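Local structure of BT_4661 (Bacteroides thetaiotaomicron, 4AK2) at residues K62-N66 with F164-N168; L84-Q88 with H114-I118; Q124-T128 with V269-F273. The protein probably captures heparin or heparan sulphate at the bacterial cell surface through this C-terminal glycan-binding domain, as a SusE-like protein of the heparin utilisation locus. All blocks are in the same frame, centred on the assembly; numbering follows the deposited sequence. Where two conformers were deposited one is given.

Contact 1 of 3, residues K62-N66 with F164-N168; sequences KHNPN and FFYYN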
loop_
_atom_site.group_PDB
_atom_site.type_symbol
_atom_site.label_atom_id
_atom_site.label_comp_id
_atom_site.label_asym_id
_atom_site.label_seq_id
_atom_site.Cartn_x
_atom_site.Cartn_y
_atom_site.Cartn_z
ATOM N N LYS A 62 -11.110 -3.011 0.057
ATOM C CA LYS A 62 -10.185 -4.071 0.468
ATOM C C LYS A 62 -9.629 -3.878 1.860
ATOM O O LYS A 62 -9.646 -4.803 2.672
ATOM C CB LYS A 62 -9.021 -4.228 -0.533
ATOM C CG LYS A 62 -9.531 -4.485 -1.931
ATOM C CD LYS A 62 -10.334 -5.763 -2.056
ATOM C CE LYS A 62 -9.439 -6.973 -1.929
ATOM N NZ LYS A 62 -10.136 -8.161 -2.500
ATOM N N HIS A 63 -9.152 -2.682 2.167
ATOM C CA HIS A 63 -8.539 -2.406 3.462
ATOM C C HIS A 63 -9.030 -1.093 4.028
ATOM O O HIS A 63 -9.121 -0.110 3.300
ATOM C CB HIS A 63 -7.001 -2.404 3.345
ATOM C CG HIS A 63 -6.345 -2.503 4.699
ATOM N ND1 HIS A 63 -6.344 -3.675 5.401
ATOM C CD2 HIS A 63 -5.782 -1.552 5.524
ATOM C CE1 HIS A 63 -5.790 -3.473 6.615
ATOM N NE2 HIS A 63 -5.424 -2.177 6.690
ATOM N N ASN A 64 -9.416 -1.008 5.319
ATOM C CA ASN A 64 -9.344 -2.055 6.347
ATOM C C ASN A 64 -10.756 -2.636 6.526
ATOM O O ASN A 64 -11.718 -1.898 6.823
ATOM C CB ASN A 64 -8.885 -1.380 7.655
ATOM C CG ASN A 64 -8.665 -2.348 8.805
ATOM O OD1 ASN A 64 -9.271 -3.418 8.906
ATOM N ND2 ASN A 64 -7.756 -1.961 9.698
ATOM N N PRO A 65 -10.902 -3.951 6.320
ATOM C CA PRO A 65 -12.241 -4.504 6.351
ATOM C C PRO A 65 -12.940 -4.323 7.726
ATOM O O PRO A 65 -14.172 -4.340 7.782
ATOM C CB PRO A 65 -12.014 -5.988 5.990
ATOM C CG PRO A 65 -10.601 -6.253 6.421
ATOM C CD PRO A 65 -9.862 -4.981 6.147
ATOM N N ASN A 66 -12.162 -4.115 8.798
ATOM C CA ASN A 66 -12.728 -4.052 10.176
ATOM C C ASN A 66 -13.469 -2.739 10.424
ATOM O O ASN A 66 -14.338 -2.653 11.269
ATOM C CB ASN A 66 -11.605 -4.174 11.233
ATOM C CG ASN A 66 -10.905 -5.512 11.199
ATOM O OD1 ASN A 66 -9.657 -5.589 10.969
ATOM N ND2 ASN A 66 -11.684 -6.554 11.228
ATOM N N PHE A 164 -0.284 -7.207 9.862
ATOM C CA PHE A 164 0.113 -7.331 8.473
ATOM C C PHE A 164 -1.054 -7.897 7.684
ATOM O O PHE A 164 -1.730 -8.840 8.125
ATOM C CB PHE A 164 1.320 -8.250 8.337
ATOM C CG PHE A 164 2.524 -7.801 9.109
ATOM C CD1 PHE A 164 3.448 -6.949 8.533
ATOM C CD2 PHE A 164 2.744 -8.240 10.422
ATOM C CE1 PHE A 164 4.557 -6.540 9.234
ATOM C CE2 PHE A 164 3.854 -7.835 11.140
ATOM C CZ PHE A 164 4.764 -6.970 10.556
ATOM N N PHE A 165 -1.332 -7.320 6.521
ATOM C CA PHE A 165 -2.437 -7.750 5.658
ATOM C C PHE A 165 -1.902 -7.792 4.225
ATOM O O PHE A 165 -1.097 -6.886 3.818
ATOM C CB PHE A 165 -3.587 -6.762 5.618
ATOM C CG PHE A 165 -4.284 -6.543 6.956
ATOM C CD1 PHE A 165 -3.681 -5.731 7.952
ATOM C CD2 PHE A 165 -5.564 -7.070 7.208
ATOM C CE1 PHE A 165 -4.305 -5.479 9.156
ATOM C CE2 PHE A 165 -6.187 -6.793 8.423
ATOM C CZ PHE A 165 -5.561 -6.015 9.391
ATOM N N TYR A 166 -2.359 -8.723 3.418
ATOM C CA TYR A 166 -1.990 -8.778 2.023
ATOM C C TYR A 166 -3.196 -8.917 1.142
ATOM O O TYR A 166 -4.112 -9.748 1.439
ATOM C CB TYR A 166 -1.049 -9.976 1.768
ATOM C CG TYR A 166 -0.573 -10.088 0.341
ATOM C CD1 TYR A 166 0.573 -9.410 -0.064
ATOM C CD2 TYR A 166 -1.235 -10.878 -0.584
ATOM C CE1 TYR A 166 1.029 -9.499 -1.360
ATOM C CE2 TYR A 166 -0.809 -10.983 -1.898
ATOM C CZ TYR A 166 0.346 -10.262 -2.274
ATOM O OH TYR A 166 0.892 -10.316 -3.549
ATOM N N TYR A 167 -3.253 -8.205 0.018
ATOM C CA TYR A 167 -4.392 -8.279 -0.904
ATOM C C TYR A 167 -3.857 -8.628 -2.276
ATOM O O TYR A 167 -3.135 -7.828 -2.890
ATOM C CB TYR A 167 -5.154 -6.947 -0.949
ATOM C CG TYR A 167 -5.663 -6.626 0.424
ATOM C CD1 TYR A 167 -6.819 -7.283 0.904
ATOM C CD2 TYR A 167 -4.995 -5.769 1.278
ATOM C CE1 TYR A 167 -7.259 -7.108 2.204
ATOM C CE2 TYR A 167 -5.473 -5.545 2.600
ATOM C CZ TYR A 167 -6.619 -6.224 3.047
ATOM O OH TYR A 167 -7.086 -6.043 4.337
ATOM N N ASN A 168 -4.177 -9.823 -2.758
ATOM C CA ASN A 168 -3.815 -10.199 -4.118
ATOM C C ASN A 168 -4.518 -9.268 -5.080
ATOM O O ASN A 168 -5.699 -8.913 -4.892
ATOM C CB ASN A 168 -4.289 -11.635 -4.396
ATOM C CG ASN A 168 -3.869 -12.103 -5.775
ATOM O OD1 ASN A 168 -2.748 -11.888 -6.193
ATOM N ND2 ASN A 168 -4.787 -12.696 -6.508
HETATM O O HOH W 1 -7.540 -9.398 -2.862
#
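An aromatic cluster of His63, Phe165 and Tyr167 joins the end of strand 56-63 to strand 163-168, next to the glycan pocket. The imidazole is the middle member. Its ND1 lies 2.7 Å from Tyr167 OH in a nearly straight hydrogen bond (171°), the hydroxyl sitting at the ring edge in the imidazole plane; either group could be the donor. With the imidazole held at ND1, the adjacent CE1 is directed at the centre of the Phe165 ring, 3.3 Å above its plane. The result is a T-shaped stack, His63 giving the edge and Phe165 the face, with planes 66° apart. His63 CG stands anti to its own backbone N (chi1 -164°), which brings the His63 side chain in crosswise to those of Phe165 and Tyr167.

Over a face of Tyr167, offset toward the rim, comes Lys62 CB in a CH-pi contact 4.3 Å from the ring centroid. The lysine chain then bends at chi2 and chi3, and a water bridges NZ to Asn168 O. Pro65 CD comes within 3.5 Å of Tyr167 OH. After a cis peptide bond, Asn64 CB covers one imidazole face, 3.6 Å above the plane of His63. Asn66 N donates to Asn64 OD1 over 3.0 Å, closing an Asx turn that holds a residue touching the bound N-sulfated glucosamine.

At the end of strand 56-63 a classic beta bulge sets Lys62 and His63 together opposite Met91 of strand 89-98, and the aromatic cluster packs this edge strand against a second sheet.

Contact 2 of 3, residues L84-Q88 with H114-I118; sequences LKQGQ and HFSMI. With SGN (2-deoxy-6-O-sulfo-2-(sulfoamino)-alpha-D-glucopyranose), chain B; IDS (2-O-sulfo-alpha-L-idopyranuronic acid), chain C.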
loop_
_atom_site.group_PDB
_atom_site.type_symbol
_atom_site.label_atom_id
_atom_site.label_comp_id
_atom_site.label_asym_id
_atom_site.label_seq_id
_atom_site.Cartn_x
_atom_site.Cartn_y
_atom_site.Cartn_z
ATOM N N LEU A 84 -12.224 5.048 7.564
ATOM C CA LEU A 84 -10.771 4.919 7.633
ATOM C C LEU A 84 -10.284 5.724 8.828
ATOM O O LEU A 84 -10.642 6.891 8.955
ATOM C CB LEU A 84 -10.131 5.440 6.327
ATOM C CG LEU A 84 -8.596 5.486 6.202
ATOM C CD1 LEU A 84 -8.035 4.078 6.342
ATOM C CD2 LEU A 84 -8.213 6.106 4.867
ATOM N N LYS A 85 -9.409 5.129 9.647
ATOM C CA LYS A 85 -8.904 5.795 10.859
ATOM C C LYS A 85 -7.673 6.652 10.623
ATOM O O LYS A 85 -6.809 6.346 9.778
ATOM C CB LYS A 85 -8.634 4.791 11.953
ATOM C CG LYS A 85 -9.939 4.189 12.415
ATOM C CD LYS A 85 -9.799 3.644 13.820
ATOM C CE LYS A 85 -11.119 3.147 14.390
ATOM N NZ LYS A 85 -10.802 2.408 15.635
ATOM N N GLN A 86 -7.570 7.723 11.382
ATOM C CA GLN A 86 -6.403 8.587 11.316
ATOM C C GLN A 86 -5.131 7.798 11.591
ATOM O O GLN A 86 -5.115 6.899 12.442
ATOM C CB GLN A 86 -6.483 9.669 12.376
ATOM C CG GLN A 86 -7.601 10.658 12.258
ATOM C CD GLN A 86 -7.583 11.571 13.465
ATOM O OE1 GLN A 86 -8.388 11.430 14.386
ATOM N NE2 GLN A 86 -6.631 12.464 13.496
ATOM N N GLY A 87 -4.110 8.058 10.792
ATOM C CA GLY A 87 -2.828 7.356 10.888
ATOM C C GLY A 87 -2.746 6.076 10.081
ATOM O O GLY A 87 -1.720 5.398 10.108
ATOM N N GLN A 88 -3.819 5.741 9.361
ATOM C CA GLN A 88 -3.904 4.478 8.598
ATOM C C GLN A 88 -4.048 4.721 7.091
ATOM O O GLN A 88 -4.545 5.779 6.686
ATOM C CB GLN A 88 -5.139 3.658 9.055
ATOM C CG GLN A 88 -5.081 3.151 10.484
ATOM C CD GLN A 88 -4.036 2.068 10.511
ATOM O OE1 GLN A 88 -4.081 1.097 9.725
ATOM N NE2 GLN A 88 -3.054 2.257 11.337
ATOM N N HIS A 114 -4.528 7.542 2.318
ATOM C CA HIS A 114 -3.790 7.704 3.580
ATOM C C HIS A 114 -4.417 8.794 4.372
ATOM O O HIS A 114 -4.551 9.936 3.901
ATOM C CB HIS A 114 -2.321 8.101 3.316
ATOM C CG HIS A 114 -1.535 8.348 4.608
ATOM N ND1 HIS A 114 -0.844 9.483 4.860
ATOM C CD2 HIS A 114 -1.403 7.548 5.744
ATOM C CE1 HIS A 114 -0.264 9.402 6.072
ATOM N NE2 HIS A 114 -0.620 8.231 6.628
ATOM N N PHE A 115 -4.837 8.489 5.597
ATOM C CA PHE A 115 -5.404 9.488 6.521
ATOM C C PHE A 115 -4.241 9.889 7.423
ATOM O O PHE A 115 -3.887 9.154 8.351
ATOM C CB PHE A 115 -6.611 8.940 7.269
ATOM C CG PHE A 115 -7.483 9.976 7.946
ATOM C CD1 PHE A 115 -7.127 11.338 8.072
ATOM C CD2 PHE A 115 -8.712 9.561 8.457
ATOM C CE1 PHE A 115 -7.988 12.258 8.688
ATOM C CE2 PHE A 115 -9.567 10.460 9.085
ATOM C CZ PHE A 115 -9.204 11.803 9.194
ATOM N N SER A 116 -3.638 11.037 7.160
ATOM C CA SER A 116 -2.470 11.459 7.924
ATOM C C SER A 116 -2.865 12.007 9.301
ATOM O O SER A 116 -4.039 12.297 9.546
ATOM C CB SER A 116 -1.669 12.500 7.156
ATOM O OG SER A 116 -0.398 12.584 7.766
ATOM N N MET A 117 -1.883 12.150 10.199
ATOM C CA MET A 117 -2.121 12.717 11.515
ATOM C C MET A 117 -0.806 13.142 12.145
ATOM O O MET A 117 0.269 12.695 11.729
ATOM C CB MET A 117 -2.805 11.699 12.431
ATOM C CG MET A 117 -1.902 10.583 12.931
ATOM S SD MET A 117 -2.762 9.384 13.958
ATOM C CE MET A 117 -3.246 10.393 15.355
ATOM N N ILE A 118 -0.907 13.996 13.157
ATOM C CA ILE A 118 0.185 14.218 14.094
ATOM C C ILE A 118 -0.033 13.216 15.237
ATOM O O ILE A 118 -1.047 13.266 15.950
ATOM C CB ILE A 118 0.218 15.677 14.588
ATOM C CG1 ILE A 118 0.335 16.622 13.391
ATOM C CG2 ILE A 118 1.365 15.876 15.583
ATOM C CD1 ILE A 118 0.386 18.115 13.720
HETATM C C1 SGN B . -7.928 -1.957 16.172
HETATM C C2 SGN B . -7.882 -0.465 15.820
HETATM C C3 SGN B . -7.963 0.394 17.068
HETATM C C4 SGN B . -9.202 -0.006 17.864
HETATM C C5 SGN B . -9.240 -1.530 18.144
HETATM C C6 SGN B . -10.542 -2.000 18.720
HETATM N N2 SGN B . -6.669 -0.134 15.112
HETATM O O3 SGN B . -8.141 1.754 16.660
HETATM O O4 SGN B . -9.182 0.563 19.184
HETATM O O5 SGN B . -9.114 -2.248 16.895
HETATM O O6 SGN B . -11.612 -1.566 17.872
HETATM S S1 SGN B . -6.490 -0.389 13.541
HETATM O O1S SGN B . -6.210 -1.784 13.357
HETATM O O2S SGN B . -7.739 0.027 12.969
HETATM O O3S SGN B . -5.195 0.444 13.084
HETATM S S2 SGN B . -13.056 -1.692 18.472
HETATM O O4S SGN B . -13.228 -0.928 19.724
HETATM O O5S SGN B . -13.251 -3.230 18.870
HETATM O O6S SGN B . -13.920 -1.291 17.384
HETATM C C1 IDS C . -10.325 1.394 19.457
HETATM C C2 IDS C . -10.247 1.647 20.940
HETATM C C3 IDS C . -9.070 2.521 21.359
HETATM C C4 IDS C . -8.746 3.683 20.410
HETATM C C5 IDS C . -9.077 3.383 18.954
HETATM C C6 IDS C . -9.080 4.590 18.030
HETATM O O2 IDS C . -11.464 2.301 21.335
HETATM O O3 IDS C . -7.911 1.697 21.560
HETATM O O5 IDS C . -10.296 2.664 18.782
HETATM O O6A IDS C . -10.045 4.724 17.239
HETATM O O6B IDS C . -8.134 5.412 18.072
HETATM S S IDS C . -12.188 2.070 22.673
HETATM O O1S IDS C . -12.815 0.751 22.535
HETATM O O2S IDS C . -11.143 2.044 23.730
HETATM O O3S IDS C . -13.142 3.172 22.926
HETATM O O HOH W 2 -5.724 13.654 11.325
HETATM O O HOH W 3 0.216 7.104 9.021
#
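Leu84 lays CD2 against Phe115 CB at 4.0 Å, the two side chains running antiparallel alongside one another. Its carbonyl oxygen meets the ring edge-on, Leu84 O lying 3.3 Å from Phe115 CD2 and in the ring plane. Lys85 points the other way, into the glycan pocket. Its chain, extended beyond CG, delivers NZ to the bound sugars, where it donates to the iduronate carboxylate (NZ to IDS O6A 2.9 Å) and to the neighbouring glucosamine (NZ to SGN O3 2.9 Å); a further bond to the iduronate ring oxygen O5 is weak.

Lys85 also begins a type II beta turn, which its O closes by accepting from Gln88 N. At the turn's second position, Gln86 drapes CG over a face of Phe115, a CH-pi contact 3.8 Å from the ring centroid, and a water ties its NE2 to Ser116 O. Gly87 and Gln88 together pair with Phe115, forming a G1 beta bulge that joins the turn to the end of strand 105-115. Gly87 N donates to Phe115 O over 2.7 Å, a bent bond (143°). The positive phi of this glycine (88°) would jam a side chain against the preceding carbonyl, and Met117 SD already lies 3.7 Å from Gly87 CA. A water links Gly87 O to His114 NE2, while ND1 of that ring is hydrogen-bonded to Arg29 NE. Gln88 O accepts from Phe115 N in a nearly straight bond of 2.9 Å (174°), and its side chain turns away toward the N-sulfate of the glucosamine.

Contact 3 of 3, residues Q124-T128 with V269-F273; sequences QLEYT and VSPIF. With NA (sodium ion), chain D.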
loop_
_atom_site.group_PDB
_atom_site.type_symbol
_atom_site.label_atom_id
_atom_site.label_comp_id
_atom_site.label_asym_id
_atom_site.label_seq_id
_atom_site.Cartn_x
_atom_site.Cartn_y
_atom_site.Cartn_z
ATOM N N GLN A 124 4.804 13.505 12.478
ATOM C CA GLN A 124 3.829 13.538 11.402
ATOM C C GLN A 124 4.454 12.710 10.270
ATOM O O GLN A 124 5.133 13.223 9.376
ATOM C CB GLN A 124 3.575 14.978 10.972
ATOM C CG GLN A 124 2.452 15.118 9.957
ATOM C CD GLN A 124 2.180 16.558 9.621
ATOM O OE1 GLN A 124 2.152 17.430 10.498
ATOM N NE2 GLN A 124 1.989 16.828 8.334
ATOM N N LEU A 125 4.276 11.389 10.328
ATOM C CA LEU A 125 5.065 10.518 9.441
ATOM C C LEU A 125 4.370 10.346 8.093
ATOM O O LEU A 125 3.290 9.767 8.023
ATOM C CB LEU A 125 5.264 9.148 10.111
ATOM C CG LEU A 125 6.107 8.125 9.314
ATOM C CD1 LEU A 125 7.562 8.624 9.160
ATOM C CD2 LEU A 125 6.112 6.810 10.064
ATOM N N GLU A 126 5.009 10.847 7.025
ATOM C CA GLU A 126 4.392 10.843 5.718
ATOM C C GLU A 126 5.372 10.367 4.646
ATOM O O GLU A 126 6.432 10.984 4.417
ATOM C CB GLU A 126 3.883 12.256 5.333
ATOM C CG GLU A 126 2.766 12.703 6.261
ATOM C CD GLU A 126 2.069 13.965 5.805
ATOM O OE1 GLU A 126 2.580 14.626 4.870
ATOM O OE2 GLU A 126 1.028 14.324 6.385
ATOM N N TYR A 127 5.027 9.297 3.951
ATOM C CA TYR A 127 5.748 8.871 2.762
ATOM C C TYR A 127 4.998 9.481 1.566
ATOM O O TYR A 127 3.769 9.329 1.462
ATOM C CB TYR A 127 5.684 7.342 2.636
ATOM C CG TYR A 127 6.538 6.597 3.650
ATOM C CD1 TYR A 127 6.074 6.312 4.929
ATOM C CD2 TYR A 127 7.829 6.205 3.334
ATOM C CE1 TYR A 127 6.845 5.639 5.848
ATOM C CE2 TYR A 127 8.633 5.532 4.236
ATOM C CZ TYR A 127 8.135 5.261 5.517
ATOM O OH TYR A 127 8.939 4.607 6.451
ATOM N N THR A 128 5.731 10.130 0.687
ATOM C CA THR A 128 5.118 10.732 -0.512
ATOM C C THR A 128 5.954 10.281 -1.696
ATOM O O THR A 128 7.028 10.870 -1.935
ATOM C CB THR A 128 5.103 12.269 -0.399
ATOM O OG1 THR A 128 4.345 12.651 0.749
ATOM C CG2 THR A 128 4.514 12.918 -1.662
ATOM N N VAL A 269 1.423 3.531 13.642
ATOM C CA VAL A 269 0.787 4.033 12.400
ATOM C C VAL A 269 0.896 2.988 11.315
ATOM O O VAL A 269 1.773 2.098 11.392
ATOM C CB VAL A 269 1.428 5.377 11.940
ATOM C CG1 VAL A 269 0.930 6.552 12.782
ATOM C CG2 VAL A 269 2.964 5.280 11.905
ATOM N N SER A 270 0.083 3.114 10.265
ATOM C CA SER A 270 0.265 2.289 9.076
ATOM C C SER A 270 0.315 3.219 7.871
ATOM O O SER A 270 -0.663 3.423 7.148
ATOM C CB SER A 270 -0.834 1.230 8.939
ATOM O OG SER A 270 -0.878 0.365 10.095
ATOM N N PRO A 271 1.507 3.814 7.652
ATOM C CA PRO A 271 1.642 4.952 6.724
ATOM C C PRO A 271 1.971 4.580 5.278
ATOM O O PRO A 271 2.073 5.490 4.426
ATOM C CB PRO A 271 2.824 5.711 7.372
ATOM C CG PRO A 271 3.735 4.593 7.858
ATOM C CD PRO A 271 2.721 3.597 8.476
ATOM N N ILE A 272 2.194 3.309 5.000
ATOM C CA ILE A 272 2.703 2.939 3.662
ATOM C C ILE A 272 2.116 1.608 3.192
ATOM O O ILE A 272 2.054 0.639 3.949
ATOM C CB ILE A 272 4.257 2.930 3.645
ATOM C CG1 ILE A 272 4.819 2.741 2.217
ATOM C CG2 ILE A 272 4.846 1.872 4.566
ATOM C CD1 ILE A 272 6.329 2.977 2.107
ATOM N N PHE A 273 1.736 1.583 1.931
ATOM C CA PHE A 273 1.354 0.359 1.264
ATOM C C PHE A 273 2.443 -0.090 0.313
ATOM O O PHE A 273 3.033 0.779 -0.378
ATOM C CB PHE A 273 0.049 0.557 0.460
ATOM C CG PHE A 273 -1.143 -0.204 0.982
ATOM C CD1 PHE A 273 -1.226 -1.582 0.806
ATOM C CD2 PHE A 273 -2.184 0.498 1.541
ATOM C CE1 PHE A 273 -2.328 -2.290 1.277
ATOM C CE2 PHE A 273 -3.319 -0.182 1.999
ATOM C CZ PHE A 273 -3.383 -1.573 1.843
HETATM NA NA NA D . -1.818 -2.320 9.669
HETATM O O HOH W 4 2.409 8.148 4.757
HETATM O O HOH W 5 -4.097 -1.379 8.951
#
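Tyr127 presents a ring face to Ile272 and a ring edge to Pro271. The CH-pi contact is with Ile272 CD1, 4.0 Å from the phenol centroid and offset toward the rim; CG1 anti to the backbone N (chi1 -172°) and an extended second torsion carry the methyl over the ring.

Apolar packing does the rest. Pro271 runs alongside the tyrosine in the same direction, its CG 3.8 Å from Tyr127 CE1. The same CG meets Leu125 CD2 at 3.9 Å, and that methyl also touches Val269 CG2 at 4.0 Å.

Polar links are few. One water accepts from Tyr127 N and donates to Pro271 O, serving two backbone groups, and the phenol hydroxyl is hydrogen-bonded to Phe227 O. With the phenol ring of Tyr127 removed, as by an alanine in its place, a gap would probably open beside Ile272 CD1 and Pro271 CG, and Phe227 O would lose its hydroxyl partner.

Leu158 of strand 157-161 adds to the packing around Leu125 and Tyr127. The arrangement is plain apolar packing of the loop before strand 131-134 on the broken strand 268-276 of the larger mixed sheet, whose Ser270 turns away to bind sodium with Asp163 O.

How the contacts relate
All the touching residues of contact 3 are buried, whereas contacts 1 and 2 are only partly so and border the glycan. Their chemistry follows: apolar packing with a single bridging water in contact 3, an aromatic cluster with one side-chain hydrogen bond in contact 1, backbone pairing and a sugar-binding lysine in contact 2. Contacts 1 and 2 share the four-stranded sheet, through 56-63 and 105-115; contacts 1 and 3 share the larger one, through 163-168 and 268-276. Contacts 2 and 3 are neighbours, probably hydrogen-bonded from Ser270 N to Gly87 O and between Ser116 OG and Glu126 OE2. Contact 1 meets contact 3 where His63 packs on Phe273.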